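Aminoacyl-histidine dipeptidase (PDB 3MRU) probably hydrolyses dipeptides, aminoacyl-histidine substrates such as carnosine among them, as a zinc-dependent metallopeptidase of the M20C family. Local coordinates at residues A[81-86]-A[113-118]; A[192-197]-A[321-326]; A[208-213]-A[268-273]; A[251-256]-A[353-358]; A[343-348]-A[369-374]. All blocks are in the same frame, centred on the assembly; numbering follows the deposited sequence.

Contact 1: residues A[81-86]-A[113-118]; sequences IDMVPQ and GTTLGA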
# COMPACT_ATOMS: atom_id res chain seq x y z
N ILE A 81 -6.96 5.04 15.60
CA ILE A 81 -6.94 6.21 16.51
C ILE A 81 -5.86 7.21 16.14
O ILE A 81 -6.08 8.42 16.14
CB ILE A 81 -6.71 5.76 17.96
CG1 ILE A 81 -7.90 4.92 18.43
CG2 ILE A 81 -6.46 6.93 18.86
CD1 ILE A 81 -7.69 4.14 19.73
N ASP A 82 -4.68 6.70 15.83
CA ASP A 82 -3.58 7.58 15.52
C ASP A 82 -3.84 8.37 14.26
O ASP A 82 -4.50 7.90 13.34
CB ASP A 82 -2.26 6.83 15.42
CG ASP A 82 -2.13 6.03 14.17
OD1 ASP A 82 -2.93 5.09 13.99
OD2 ASP A 82 -1.22 6.35 13.38
N MET A 83 -3.34 9.59 14.27
CA MET A 83 -3.42 10.52 13.17
C MET A 83 -2.02 10.51 12.58
O MET A 83 -1.18 9.71 13.03
CB MET A 83 -3.71 11.89 13.76
CG MET A 83 -3.54 13.06 12.85
SD MET A 83 -3.93 14.56 13.76
CE MET A 83 -5.69 14.37 13.94
N VAL A 84 -1.73 11.36 11.60
CA VAL A 84 -0.38 11.49 11.07
C VAL A 84 0.16 12.90 11.27
O VAL A 84 -0.46 13.86 10.81
CB VAL A 84 -0.34 11.08 9.57
CG1 VAL A 84 1.00 11.42 8.91
CG2 VAL A 84 -0.69 9.61 9.39
N PRO A 85 1.33 13.02 11.95
CA PRO A 85 1.91 14.33 12.27
C PRO A 85 2.63 14.99 11.10
O PRO A 85 3.73 14.60 10.77
CB PRO A 85 2.90 13.99 13.39
CG PRO A 85 3.32 12.59 13.12
CD PRO A 85 2.16 11.90 12.46
N GLN A 86 2.01 15.98 10.47
CA GLN A 86 2.74 16.74 9.46
C GLN A 86 2.31 18.18 9.50
O GLN A 86 1.14 18.49 9.29
CB GLN A 86 2.56 16.18 8.06
CG GLN A 86 3.25 14.85 7.79
CD GLN A 86 4.63 15.00 7.19
OE1 GLN A 86 5.32 16.02 7.40
NE2 GLN A 86 5.05 14.00 6.43
N GLY A 113 -1.94 24.74 8.57
CA GLY A 113 -0.56 24.49 8.88
C GLY A 113 -0.38 23.09 9.41
O GLY A 113 0.67 22.79 9.99
N THR A 114 -1.37 22.22 9.22
CA THR A 114 -1.27 20.86 9.79
C THR A 114 -2.20 19.79 9.18
O THR A 114 -3.31 20.10 8.75
CB THR A 114 -1.41 20.90 11.35
OG1 THR A 114 -1.45 19.57 11.87
CG2 THR A 114 -2.66 21.66 11.79
N THR A 115 -1.75 18.53 9.14
CA THR A 115 -2.62 17.41 8.80
C THR A 115 -3.86 17.47 9.68
O THR A 115 -3.75 17.87 10.83
CB THR A 115 -1.99 16.03 9.05
OG1 THR A 115 -1.35 16.02 10.32
CG2 THR A 115 -1.01 15.66 7.98
N LEU A 116 -5.01 17.04 9.14
CA LEU A 116 -6.29 17.16 9.82
C LEU A 116 -6.71 15.92 10.55
O LEU A 116 -7.49 16.00 11.47
CB LEU A 116 -7.39 17.56 8.85
CG LEU A 116 -8.85 17.38 9.26
CD1 LEU A 116 -9.32 18.35 10.33
CD2 LEU A 116 -9.65 17.59 8.02
N GLY A 117 -6.21 14.76 10.14
CA GLY A 117 -6.55 13.51 10.83
C GLY A 117 -7.98 13.09 10.53
O GLY A 117 -8.54 12.21 11.20
N ALA A 118 -8.57 13.71 9.51
CA ALA A 118 -9.91 13.35 9.08
C ALA A 118 -9.98 11.84 8.86
O ALA A 118 -11.06 11.26 8.78
CB ALA A 118 -10.28 14.09 7.81

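Contact 2: residues A[192-197]-A[321-326]; sequences MTFDIT and QQRFIA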
# COMPACT_ATOMS: atom_id res chain seq x y z
N MET A 192 18.25 -10.81 -3.09
CA MET A 192 19.19 -11.76 -3.63
C MET A 192 20.57 -11.15 -3.68
O MET A 192 20.79 -10.13 -4.34
CB MET A 192 18.76 -12.18 -5.01
CG MET A 192 19.33 -13.49 -5.41
SD MET A 192 18.74 -13.96 -7.02
CE MET A 192 17.11 -14.62 -6.68
N THR A 193 21.52 -11.78 -2.99
CA THR A 193 22.83 -11.21 -2.82
C THR A 193 23.86 -12.14 -3.39
O THR A 193 23.72 -13.36 -3.29
CB THR A 193 23.17 -10.96 -1.33
OG1 THR A 193 21.99 -11.12 -0.52
CG2 THR A 193 23.76 -9.56 -1.14
N PHE A 194 24.90 -11.54 -3.97
CA PHE A 194 25.95 -12.28 -4.67
C PHE A 194 27.31 -11.99 -4.05
O PHE A 194 27.65 -10.83 -3.77
CB PHE A 194 25.97 -11.92 -6.16
CG PHE A 194 24.77 -12.40 -6.91
CD1 PHE A 194 23.59 -11.66 -6.91
CD2 PHE A 194 24.80 -13.61 -7.58
CE1 PHE A 194 22.47 -12.10 -7.56
CE2 PHE A 194 23.68 -14.06 -8.25
CZ PHE A 194 22.52 -13.32 -8.23
N ASP A 195 28.09 -13.04 -3.81
CA ASP A 195 29.41 -12.82 -3.26
C ASP A 195 30.48 -12.87 -4.34
O ASP A 195 31.04 -13.95 -4.64
CB ASP A 195 29.67 -13.74 -2.07
CG ASP A 195 29.26 -13.09 -0.75
OD1 ASP A 195 29.58 -11.89 -0.54
OD2 ASP A 195 28.61 -13.78 0.07
N ILE A 196 30.75 -11.69 -4.90
CA ILE A 196 31.62 -11.57 -6.07
C ILE A 196 33.03 -11.12 -5.77
O ILE A 196 33.29 -10.35 -4.83
CB ILE A 196 31.04 -10.64 -7.19
CG1 ILE A 196 31.00 -9.18 -6.76
CG2 ILE A 196 29.66 -11.12 -7.61
CD1 ILE A 196 30.81 -8.17 -7.89
N THR A 197 33.93 -11.63 -6.62
CA THR A 197 35.35 -11.24 -6.66
C THR A 197 35.72 -10.64 -8.03
O THR A 197 35.06 -10.93 -9.05
CB THR A 197 36.26 -12.45 -6.35
OG1 THR A 197 35.99 -13.49 -7.30
CG2 THR A 197 35.99 -12.96 -4.94
N GLN A 321 30.04 -12.87 -13.16
CA GLN A 321 29.33 -12.15 -14.22
C GLN A 321 28.28 -13.07 -14.82
O GLN A 321 27.11 -12.70 -14.96
CB GLN A 321 30.30 -11.72 -15.31
CG GLN A 321 29.66 -10.95 -16.41
CD GLN A 321 30.64 -10.08 -17.15
OE1 GLN A 321 30.42 -9.75 -18.31
NE2 GLN A 321 31.72 -9.69 -16.48
N GLN A 322 28.69 -14.28 -15.15
CA GLN A 322 27.78 -15.22 -15.74
C GLN A 322 26.56 -15.50 -14.87
O GLN A 322 25.42 -15.21 -15.30
CB GLN A 322 28.53 -16.48 -16.18
CG GLN A 322 29.58 -16.12 -17.24
CD GLN A 322 30.19 -17.31 -17.96
OE1 GLN A 322 30.27 -18.42 -17.42
NE2 GLN A 322 30.65 -17.07 -19.20
N ARG A 323 26.79 -15.98 -13.64
CA ARG A 323 25.69 -16.39 -12.74
C ARG A 323 24.75 -15.25 -12.33
O ARG A 323 23.54 -15.44 -12.22
CB ARG A 323 26.22 -17.17 -11.52
CG ARG A 323 26.92 -16.35 -10.45
CD ARG A 323 27.86 -17.22 -9.59
NE ARG A 323 28.53 -16.40 -8.58
CZ ARG A 323 27.98 -16.10 -7.41
NH1 ARG A 323 26.79 -16.57 -7.08
NH2 ARG A 323 28.64 -15.32 -6.56
N PHE A 324 25.29 -14.06 -12.15
CA PHE A 324 24.47 -12.92 -11.82
C PHE A 324 23.55 -12.60 -13.00
O PHE A 324 22.34 -12.41 -12.83
CB PHE A 324 25.33 -11.70 -11.44
CG PHE A 324 24.58 -10.40 -11.45
CD1 PHE A 324 23.51 -10.19 -10.61
CD2 PHE A 324 24.93 -9.39 -12.33
CE1 PHE A 324 22.83 -8.98 -10.65
CE2 PHE A 324 24.26 -8.18 -12.37
CZ PHE A 324 23.22 -7.96 -11.54
N ILE A 325 24.13 -12.55 -14.19
CA ILE A 325 23.32 -12.20 -15.36
C ILE A 325 22.23 -13.25 -15.67
O ILE A 325 21.06 -12.88 -15.88
CB ILE A 325 24.16 -11.86 -16.59
CG1 ILE A 325 24.44 -10.37 -16.63
CG2 ILE A 325 23.42 -12.24 -17.87
CD1 ILE A 325 25.50 -9.89 -15.63
N ALA A 326 22.59 -14.54 -15.69
CA ALA A 326 21.57 -15.58 -15.85
C ALA A 326 20.45 -15.41 -14.81
O ALA A 326 19.26 -15.51 -15.13
CB ALA A 326 22.19 -16.96 -15.75

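Contact 3: residues A[208-213]-A[268-273]; sequences RQLTLK and VTVALP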
# COMPACT_ATOMS: atom_id res chain seq x y z
N ARG A 208 32.81 1.71 -21.10
CA ARG A 208 31.63 2.50 -21.41
C ARG A 208 30.56 2.38 -20.32
O ARG A 208 30.63 1.52 -19.46
CB ARG A 208 31.03 2.09 -22.77
CG ARG A 208 32.02 1.78 -23.90
CD ARG A 208 32.71 3.01 -24.45
NE ARG A 208 31.81 4.16 -24.51
CZ ARG A 208 31.17 4.56 -25.60
NH1 ARG A 208 31.34 3.92 -26.75
NH2 ARG A 208 30.38 5.62 -25.54
N GLN A 209 29.57 3.28 -20.40
CA GLN A 209 28.44 3.34 -19.49
C GLN A 209 27.13 3.37 -20.30
O GLN A 209 26.61 4.45 -20.67
CB GLN A 209 28.54 4.55 -18.57
CG GLN A 209 27.36 4.71 -17.62
CD GLN A 209 27.51 5.92 -16.73
OE1 GLN A 209 27.39 7.06 -17.18
NE2 GLN A 209 27.78 5.67 -15.45
N LEU A 210 26.61 2.18 -20.55
CA LEU A 210 25.33 2.01 -21.19
C LEU A 210 24.23 2.30 -20.17
O LEU A 210 24.15 1.68 -19.12
CB LEU A 210 25.22 0.58 -21.71
CG LEU A 210 26.52 -0.11 -22.12
CD1 LEU A 210 26.26 -1.57 -22.48
CD2 LEU A 210 27.20 0.63 -23.28
N THR A 211 23.37 3.26 -20.49
CA THR A 211 22.35 3.67 -19.55
C THR A 211 20.95 3.75 -20.18
O THR A 211 20.80 4.04 -21.35
CB THR A 211 22.76 4.99 -18.85
OG1 THR A 211 21.60 5.77 -18.54
CG2 THR A 211 23.73 5.80 -19.71
N LEU A 212 19.93 3.45 -19.40
CA LEU A 212 18.59 3.44 -19.93
C LEU A 212 17.65 4.15 -18.95
O LEU A 212 17.57 3.77 -17.78
CB LEU A 212 18.13 1.99 -20.23
CG LEU A 212 16.63 1.65 -20.35
CD1 LEU A 212 16.03 2.15 -21.64
CD2 LEU A 212 16.40 0.17 -20.23
N LYS A 213 16.95 5.18 -19.43
CA LYS A 213 16.02 5.91 -18.58
C LYS A 213 14.87 6.55 -19.36
O LYS A 213 14.70 6.32 -20.57
CB LYS A 213 16.73 7.02 -17.77
CG LYS A 213 17.38 8.14 -18.59
CD LYS A 213 17.98 9.19 -17.66
CE LYS A 213 18.18 10.55 -18.34
NZ LYS A 213 19.26 11.33 -17.64
N VAL A 268 24.46 0.17 -16.52
CA VAL A 268 25.57 -0.70 -16.33
C VAL A 268 26.74 0.06 -16.91
O VAL A 268 26.59 0.74 -17.93
CB VAL A 268 25.35 -2.06 -17.06
CG1 VAL A 268 25.57 -1.90 -18.55
CG2 VAL A 268 26.31 -3.09 -16.58
N THR A 269 27.89 -0.01 -16.25
CA THR A 269 29.14 0.37 -16.91
C THR A 269 29.89 -0.92 -17.15
O THR A 269 29.89 -1.82 -16.32
CB THR A 269 30.00 1.42 -16.13
OG1 THR A 269 30.82 0.76 -15.17
CG2 THR A 269 29.14 2.48 -15.43
N VAL A 270 30.49 -1.03 -18.33
CA VAL A 270 31.18 -2.24 -18.71
C VAL A 270 32.52 -1.91 -19.36
O VAL A 270 32.72 -0.80 -19.88
CB VAL A 270 30.34 -3.15 -19.70
CG1 VAL A 270 28.94 -3.47 -19.15
CG2 VAL A 270 30.26 -2.54 -21.12
N ALA A 271 33.41 -2.90 -19.32
CA ALA A 271 34.66 -2.88 -20.07
C ALA A 271 34.53 -3.79 -21.29
O ALA A 271 33.91 -4.85 -21.21
CB ALA A 271 35.78 -3.36 -19.18
N LEU A 272 35.10 -3.35 -22.42
CA LEU A 272 35.14 -4.13 -23.68
C LEU A 272 36.34 -3.73 -24.55
O LEU A 272 36.85 -2.60 -24.41
CB LEU A 272 33.83 -3.97 -24.48
CG LEU A 272 33.58 -2.79 -25.43
CD1 LEU A 272 32.35 -3.09 -26.26
CD2 LEU A 272 33.40 -1.47 -24.70
N PRO A 273 36.79 -4.64 -25.46
CA PRO A 273 37.84 -4.29 -26.42
C PRO A 273 37.38 -3.09 -27.26
O PRO A 273 36.21 -3.04 -27.70
CB PRO A 273 37.95 -5.54 -27.31
CG PRO A 273 37.43 -6.65 -26.49
CD PRO A 273 36.34 -6.04 -25.65

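Contact 4: residues A[251-256]-A[353-358]; sequences VEFRGG and GVITTE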
# COMPACT_ATOMS: atom_id res chain seq x y z
N VAL A 251 31.59 -4.11 -14.84
CA VAL A 251 32.07 -3.44 -13.63
C VAL A 251 30.98 -2.98 -12.64
O VAL A 251 31.07 -3.22 -11.44
CB VAL A 251 33.12 -2.28 -13.96
CG1 VAL A 251 33.00 -1.76 -15.39
CG2 VAL A 251 33.05 -1.13 -12.96
N GLU A 252 29.94 -2.37 -13.18
CA GLU A 252 28.95 -1.67 -12.39
C GLU A 252 27.51 -1.95 -12.91
O GLU A 252 27.29 -2.02 -14.12
CB GLU A 252 29.26 -0.16 -12.41
CG GLU A 252 28.30 0.74 -11.64
CD GLU A 252 28.56 0.75 -10.16
OE1 GLU A 252 28.36 1.82 -9.53
OE2 GLU A 252 28.97 -0.31 -9.62
N PHE A 253 26.56 -2.09 -11.99
CA PHE A 253 25.14 -2.29 -12.30
C PHE A 253 24.32 -1.60 -11.20
O PHE A 253 24.26 -2.07 -10.05
CB PHE A 253 24.82 -3.81 -12.37
CG PHE A 253 23.59 -4.17 -13.21
CD1 PHE A 253 23.60 -5.32 -13.99
CD2 PHE A 253 22.44 -3.38 -13.21
CE1 PHE A 253 22.49 -5.68 -14.76
CE2 PHE A 253 21.33 -3.72 -13.97
CZ PHE A 253 21.36 -4.87 -14.75
N ARG A 254 23.69 -0.49 -11.54
CA ARG A 254 22.90 0.25 -10.58
C ARG A 254 21.57 0.56 -11.23
O ARG A 254 21.53 1.12 -12.33
CB ARG A 254 23.64 1.55 -10.23
CG ARG A 254 22.97 2.47 -9.17
CD ARG A 254 23.16 1.93 -7.75
NE ARG A 254 24.24 0.93 -7.68
CZ ARG A 254 25.54 1.21 -7.51
NH1 ARG A 254 26.42 0.22 -7.48
NH2 ARG A 254 25.96 2.47 -7.36
N GLY A 255 20.48 0.22 -10.56
CA GLY A 255 19.18 0.52 -11.13
C GLY A 255 18.13 0.75 -10.09
O GLY A 255 18.23 0.23 -8.98
N GLY A 256 17.12 1.53 -10.46
CA GLY A 256 15.97 1.78 -9.61
C GLY A 256 16.28 2.49 -8.32
O GLY A 256 17.44 2.69 -7.99
N GLY A 353 13.00 -4.21 -8.23
CA GLY A 353 13.03 -2.76 -8.13
C GLY A 353 14.38 -2.07 -7.95
O GLY A 353 14.56 -0.94 -8.41
N VAL A 354 15.33 -2.72 -7.27
CA VAL A 354 16.62 -2.07 -6.95
C VAL A 354 17.82 -3.01 -7.15
O VAL A 354 17.85 -4.14 -6.65
CB VAL A 354 16.68 -1.53 -5.48
CG1 VAL A 354 17.83 -0.59 -5.31
CG2 VAL A 354 15.41 -0.81 -5.10
N ILE A 355 18.81 -2.54 -7.90
CA ILE A 355 20.06 -3.28 -7.98
C ILE A 355 21.20 -2.34 -7.70
O ILE A 355 21.24 -1.22 -8.23
CB ILE A 355 20.22 -3.98 -9.34
CG1 ILE A 355 19.07 -4.97 -9.54
CG2 ILE A 355 21.60 -4.67 -9.43
CD1 ILE A 355 18.92 -5.51 -10.95
N THR A 356 22.11 -2.79 -6.84
CA THR A 356 23.29 -2.03 -6.39
C THR A 356 24.51 -2.95 -6.24
O THR A 356 24.50 -3.94 -5.48
CB THR A 356 23.06 -1.31 -5.04
OG1 THR A 356 22.97 -2.30 -4.00
CG2 THR A 356 21.78 -0.45 -5.05
N THR A 357 25.56 -2.61 -6.98
CA THR A 357 26.83 -3.30 -6.98
C THR A 357 27.71 -2.55 -6.00
O THR A 357 27.49 -1.37 -5.76
CB THR A 357 27.46 -3.21 -8.38
OG1 THR A 357 26.63 -3.91 -9.30
CG2 THR A 357 28.88 -3.79 -8.41
N GLU A 358 28.68 -3.24 -5.42
CA GLU A 358 29.76 -2.57 -4.67
C GLU A 358 30.97 -3.48 -4.86
O GLU A 358 30.87 -4.43 -5.64
CB GLU A 358 29.40 -2.43 -3.19
CG GLU A 358 28.82 -3.73 -2.60
CD GLU A 358 29.01 -3.81 -1.10
OE1 GLU A 358 27.98 -3.82 -0.36
OE2 GLU A 358 30.19 -3.89 -0.65

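Contact 5: residues A[343-348]-A[369-374]; sequences EGVVET and RSLIDS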
# COMPACT_ATOMS: atom_id res chain seq x y z
N GLU A 343 -12.66 -10.57 -12.17
CA GLU A 343 -12.97 -9.64 -13.26
C GLU A 343 -11.73 -8.74 -13.50
O GLU A 343 -11.80 -7.53 -13.32
CB GLU A 343 -14.21 -8.73 -12.97
CG GLU A 343 -15.48 -9.46 -12.39
CD GLU A 343 -16.20 -8.68 -11.25
OE1 GLU A 343 -16.63 -9.31 -10.25
OE2 GLU A 343 -16.34 -7.43 -11.33
N GLY A 344 -10.60 -9.33 -13.88
CA GLY A 344 -9.42 -8.56 -14.32
C GLY A 344 -8.46 -7.87 -13.35
O GLY A 344 -7.88 -6.83 -13.67
N VAL A 345 -8.27 -8.49 -12.19
CA VAL A 345 -7.45 -7.96 -11.11
C VAL A 345 -6.21 -8.81 -10.98
O VAL A 345 -6.29 -10.05 -11.08
CB VAL A 345 -8.32 -8.09 -9.81
CG1 VAL A 345 -7.50 -7.86 -8.53
CG2 VAL A 345 -9.50 -7.15 -9.86
N VAL A 346 -5.07 -8.17 -10.73
CA VAL A 346 -3.81 -8.89 -10.49
C VAL A 346 -3.82 -9.66 -9.17
O VAL A 346 -3.92 -9.08 -8.08
CB VAL A 346 -2.61 -7.96 -10.48
CG1 VAL A 346 -1.35 -8.76 -10.27
CG2 VAL A 346 -2.53 -7.15 -11.77
N GLU A 347 -3.70 -10.98 -9.25
CA GLU A 347 -3.60 -11.79 -8.05
C GLU A 347 -2.19 -11.82 -7.45
O GLU A 347 -2.04 -11.66 -6.24
CB GLU A 347 -4.09 -13.20 -8.31
CG GLU A 347 -4.21 -14.03 -7.06
CD GLU A 347 -4.65 -15.45 -7.34
OE1 GLU A 347 -3.90 -16.19 -8.04
OE2 GLU A 347 -5.74 -15.82 -6.85
N THR A 348 -1.16 -12.03 -8.28
CA THR A 348 0.21 -12.10 -7.76
C THR A 348 1.16 -11.32 -8.66
O THR A 348 0.96 -11.26 -9.87
CB THR A 348 0.73 -13.56 -7.60
OG1 THR A 348 -0.23 -14.39 -6.94
CG2 THR A 348 1.98 -13.57 -6.76
N ARG A 369 4.11 -9.12 -4.25
CA ARG A 369 2.77 -8.80 -3.79
C ARG A 369 1.83 -9.91 -4.19
O ARG A 369 2.05 -10.58 -5.20
CB ARG A 369 2.30 -7.54 -4.45
CG ARG A 369 3.02 -6.35 -4.03
CD ARG A 369 2.52 -5.23 -4.88
NE ARG A 369 3.23 -3.98 -4.61
CZ ARG A 369 3.21 -3.35 -3.45
NH1 ARG A 369 2.54 -3.86 -2.43
NH2 ARG A 369 3.89 -2.22 -3.31
N SER A 370 0.77 -10.08 -3.40
CA SER A 370 -0.26 -11.07 -3.69
C SER A 370 -1.49 -10.90 -2.81
O SER A 370 -1.39 -10.45 -1.66
CB SER A 370 0.32 -12.48 -3.64
OG SER A 370 -0.70 -13.40 -3.94
N LEU A 371 -2.65 -11.30 -3.35
CA LEU A 371 -3.90 -11.31 -2.61
C LEU A 371 -3.96 -12.66 -1.92
O LEU A 371 -4.20 -12.73 -0.71
CB LEU A 371 -5.11 -11.16 -3.52
CG LEU A 371 -5.06 -10.19 -4.70
CD1 LEU A 371 -6.32 -10.34 -5.52
CD2 LEU A 371 -4.94 -8.76 -4.22
N ILE A 372 -3.73 -13.73 -2.67
CA ILE A 372 -3.61 -15.04 -2.00
C ILE A 372 -2.20 -15.18 -1.41
O ILE A 372 -1.19 -15.13 -2.13
CB ILE A 372 -4.01 -16.26 -2.90
CG1 ILE A 372 -5.43 -16.07 -3.48
CG2 ILE A 372 -3.92 -17.57 -2.09
CD1 ILE A 372 -6.60 -16.07 -2.49
N ASP A 373 -2.12 -15.34 -0.10
CA ASP A 373 -0.84 -15.45 0.56
C ASP A 373 -0.15 -16.74 0.17
O ASP A 373 1.08 -16.87 0.27
CB ASP A 373 -1.01 -15.34 2.07
CG ASP A 373 -1.57 -13.98 2.50
OD1 ASP A 373 -1.32 -12.97 1.78
OD2 ASP A 373 -2.25 -13.92 3.56
N SER A 374 -0.95 -17.70 -0.29
CA SER A 374 -0.45 -18.95 -0.82
C SER A 374 0.42 -18.70 -2.09
O SER A 374 1.51 -19.28 -2.25
CB SER A 374 -1.64 -19.85 -1.09
OG SER A 374 -1.27 -21.01 -1.79

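Contact 1: residues A[81-86]-A[113-118]
Met83 lays its side chain along Gly117 at one end of the meeting between residues 81-86 and 113-118. CB leaves the backbone toward the other loop. CG lies 3.7 Å from Gly117 CA, placed there by a first torsion of 167° that turns it away from Met83 N. SD runs on past the same alpha carbon, and the bend at the last torsion brings CE back over it. That methyl also sits 3.5 Å from Leu116 O, so the thioether lies along the backbone at Gly117, where there is no side chain in its way.

At the other end the backbone takes over. Thr115 N donates to Gln86 O at 2.9 Å, with an angle of 160° at the hydrogen, and the alpha carbon of Thr114 approaches the same oxygen. Thr115 OG1 points at Val84 O and probably donates to it, though the modelled separation is too short to be taken literally. Thr115 CG2 packs against Gln86 CB at 3.6 Å, while Thr114 OG1 ties its own loop by donating to Thr115 O.

The two loops belong to the catalytic part of the M20 fold. Val84 lies beside the zinc ligand His461, and Gly117 N is hydrogen-bonded to Glu465. Residues 81-86 emerge from strand 75-80, which ends on the zinc ligand His80; Gly117 is the N-cap of helix 118-121, which carries the metal-bridging Asp119, and Leu116 rests on Val467 of strand 466-468.

Contact 2: residues A[192-197]-A[321-326]
The Phe194 and Phe324 rings meet in a T-shaped stack that forms the heart of a helix-on-sheet contact, joining strand 181-199 to helix 318-330 in the lobe distant from the zinc ions. Phe324 supplies the edge and Phe194 the face: CD1 of Phe324 stands over the rim of the Phe194 ring, 3.7 Å from its CE1. The centroids are 5.4 Å apart and the planes inclined at 78°.

The strand and helix segments run nearly antiparallel, with axes 10.0 Å apart at closest approach, the spacing of a helical layer laid on a beta sheet. This layering is consistent with the second, lid domain of M20 peptidases. Phe194 also touches Ala390 and Ala392, and Phe324 reaches Leu250 of strand 249-255 and Val362 of strand 361-370.

Arg323, one residue before Phe324 on the helix, closes the side of the Phe194 ring. Its CG lies between the backbone N and carbonyl carbon (chi1 75°), and from there the chain extends straight to NE, running antiparallel to the Phe194 side chain as it passes. NH1 arrives at the ring's edge, near its plane, 3.6 Å from CD2, whereas CD2 in turn lies over a face of the guanidinium. Partners beyond the two segments fix that group: NE forms a salt bridge with Asp320, and NH1 donates to Ala390 O. Arg323 NH2 approaches Asp195 O at 3.4 Å.

Contact 3: residues A[208-213]-A[268-273]
Torsions bring Gln209 and Thr269 together on one face of the strand pair: glutamine CG and CD follow an extended path (chi1 178°, chi2 180°) from which the amide turns aside, while the threonine turns its methyl to the side of its own backbone N. Thr269 CG2 thus lies at a slant against the glutamine chain, 3.6 Å from Gln209 CG and 3.5 Å from Gln209 NE2.

The opposite face holds Arg208, Leu210, Val268 and Val270. Leu210 and Val268 run in parallel off the sheet, with CD1 of the leucine 4.0 Å from CG1 of the valine. Arg208 bends twice along its chain and crosses Leu272 at a slant, CG 3.6 Å from Leu272 CD2.

Between the backbones, Arg208 and Val270 form an antiparallel hydrogen-bonded pair: Arg208 N donates to Val270 O at 2.8 Å, and Val270 N returns an equal bond to Arg208 O. Val268 N donates to Leu210 O at 3.0 Å.

These are the central strands of a four-stranded, ferredoxin-like beta-alpha-beta-beta-alpha-beta unit that corresponds to the dimerisation domain of the M20 family. Helices 231-242 and 277-295 cover the Leu210 and Val268 face through Ile235, Phe238, Leu280 and Phe284. The chemistry divides by face: aliphatic groups turn to the helices, Arg208 joining with its carbon chain while NE bonds weakly to Glu307 O; on the Gln209 side a methyl lies against both carbon chain and amide nitrogen.

Contact 4: residues A[251-256]-A[353-358]
The guanidinium of Arg254 meets Ile355 O at its edge, near its plane, while Thr356 CA and Thr357 O approach it obliquely. The phenyl ring of Phe253, on the other side of the strand, receives CG2 of Ile355 at a slant, 4.1 Å from CD2; Phe324 of helix 318-330 adds a second ring to this cluster, the two planes at about 85°.

Bends at chi2 and chi3 (77° and 17°) fold the arginine back along residues 353-358, bringing NE 3.7 Å from Thr356 CB. NH1 then forms a salt bridge with Glu252 OE1 at 3.2 Å, a partner two residues earlier on its own strand. The other carboxylate oxygen, OE2, rests 3.5 Å from Thr357 CB.

Strands 249-255 and 346-358 are antiparallel neighbours in the large mixed sheet of what is probably the lid, and their pairing attaches the ferredoxin-like unit to the long hairpin formed by strands 346-358 and 361-370. Each strand carries a classic bulge against its other neighbour: Val251 and Glu252 opposite Thr269 of strand 266-273, Gly353 and Val354 opposite Leu365 of strand 361-370.

Gly255 and Ile355 make a hydrogen-bonded pair, with Gly255 N to Ile355 O at 2.8 Å and Ile355 N to Gly255 O at 3.0 Å. Phe253 O is gripped twice from Thr357, by the hydroxyl OG1 at 3.1 Å and, weakly, by the backbone N. Gly256 CA approaches Gly353 O at 3.3 Å.

Contact 5: residues A[343-348]-A[369-374]
Arg369 touches Thr348 through its backbone: the carbonyl oxygen of Arg369 lies 3.4 Å from Thr348 CG2, while the guanidinium leads away and NE bonds to Ser220. Next comes Ser370, paired with Thr348 as an antiparallel non-hydrogen-bonded pair whose side chains share a face. Its hydroxyl, opposite the backbone N (chi1 -180°), accepts from Thr348 OG1 at 3.2 Å. It donates in turn to Ile372 O at 2.6 Å, coming from above that carbonyl's plane, so one oxygen links the strand pair to the turn that follows.

Leu371 N donates to Glu347 O at 3.0 Å, and Ser370 CA nears the same acceptor. The leucine side chain spreads against the other segment's backbone: CD1 lies 3.7 Å from Val346 O, and the side chain crosses that of Val345 at about a right angle. At Ile372, CG1 packs against Glu347 OE2 at 3.4 Å; the other carboxylate oxygen, OE1, is engaged in a salt bridge with Arg337 of strand 334-338.

Ile372 is the N-cap of helix 373-389. With the Thr348-Ser370 pair and the bond from Leu371 N to Glu347 O, the contact closes the beta hairpin 346-358/361-370 at the end away from its turn, where the second strand hands over to a helix.

How the contacts relate
Contacts 2, 3, 4 and 5 all reach one large mixed sheet, whereas contact 1 lies at the dinuclear zinc site in the catalytic part, its Val84 side chain about 4 Å from a zinc ion. Contacts 2 and 4 have centres about 12 Å apart and touch where Phe324 of contact 2 packs on Phe253 and Ile355 of contact 4. Contacts 3 and 4, also about 12 Å apart between centres, meet because strands 266-273 and 249-255 are neighbours in the sheet: Thr269 N and Glu252 O, 3.0 Å apart, probably form a hydrogen bond. Contact 5 uses the same strand 346-358 as contact 4 but lies about 28 Å from it, centre to centre. Of the four, contact 5 comes nearest contact 1, with closest atoms about 18 Å apart.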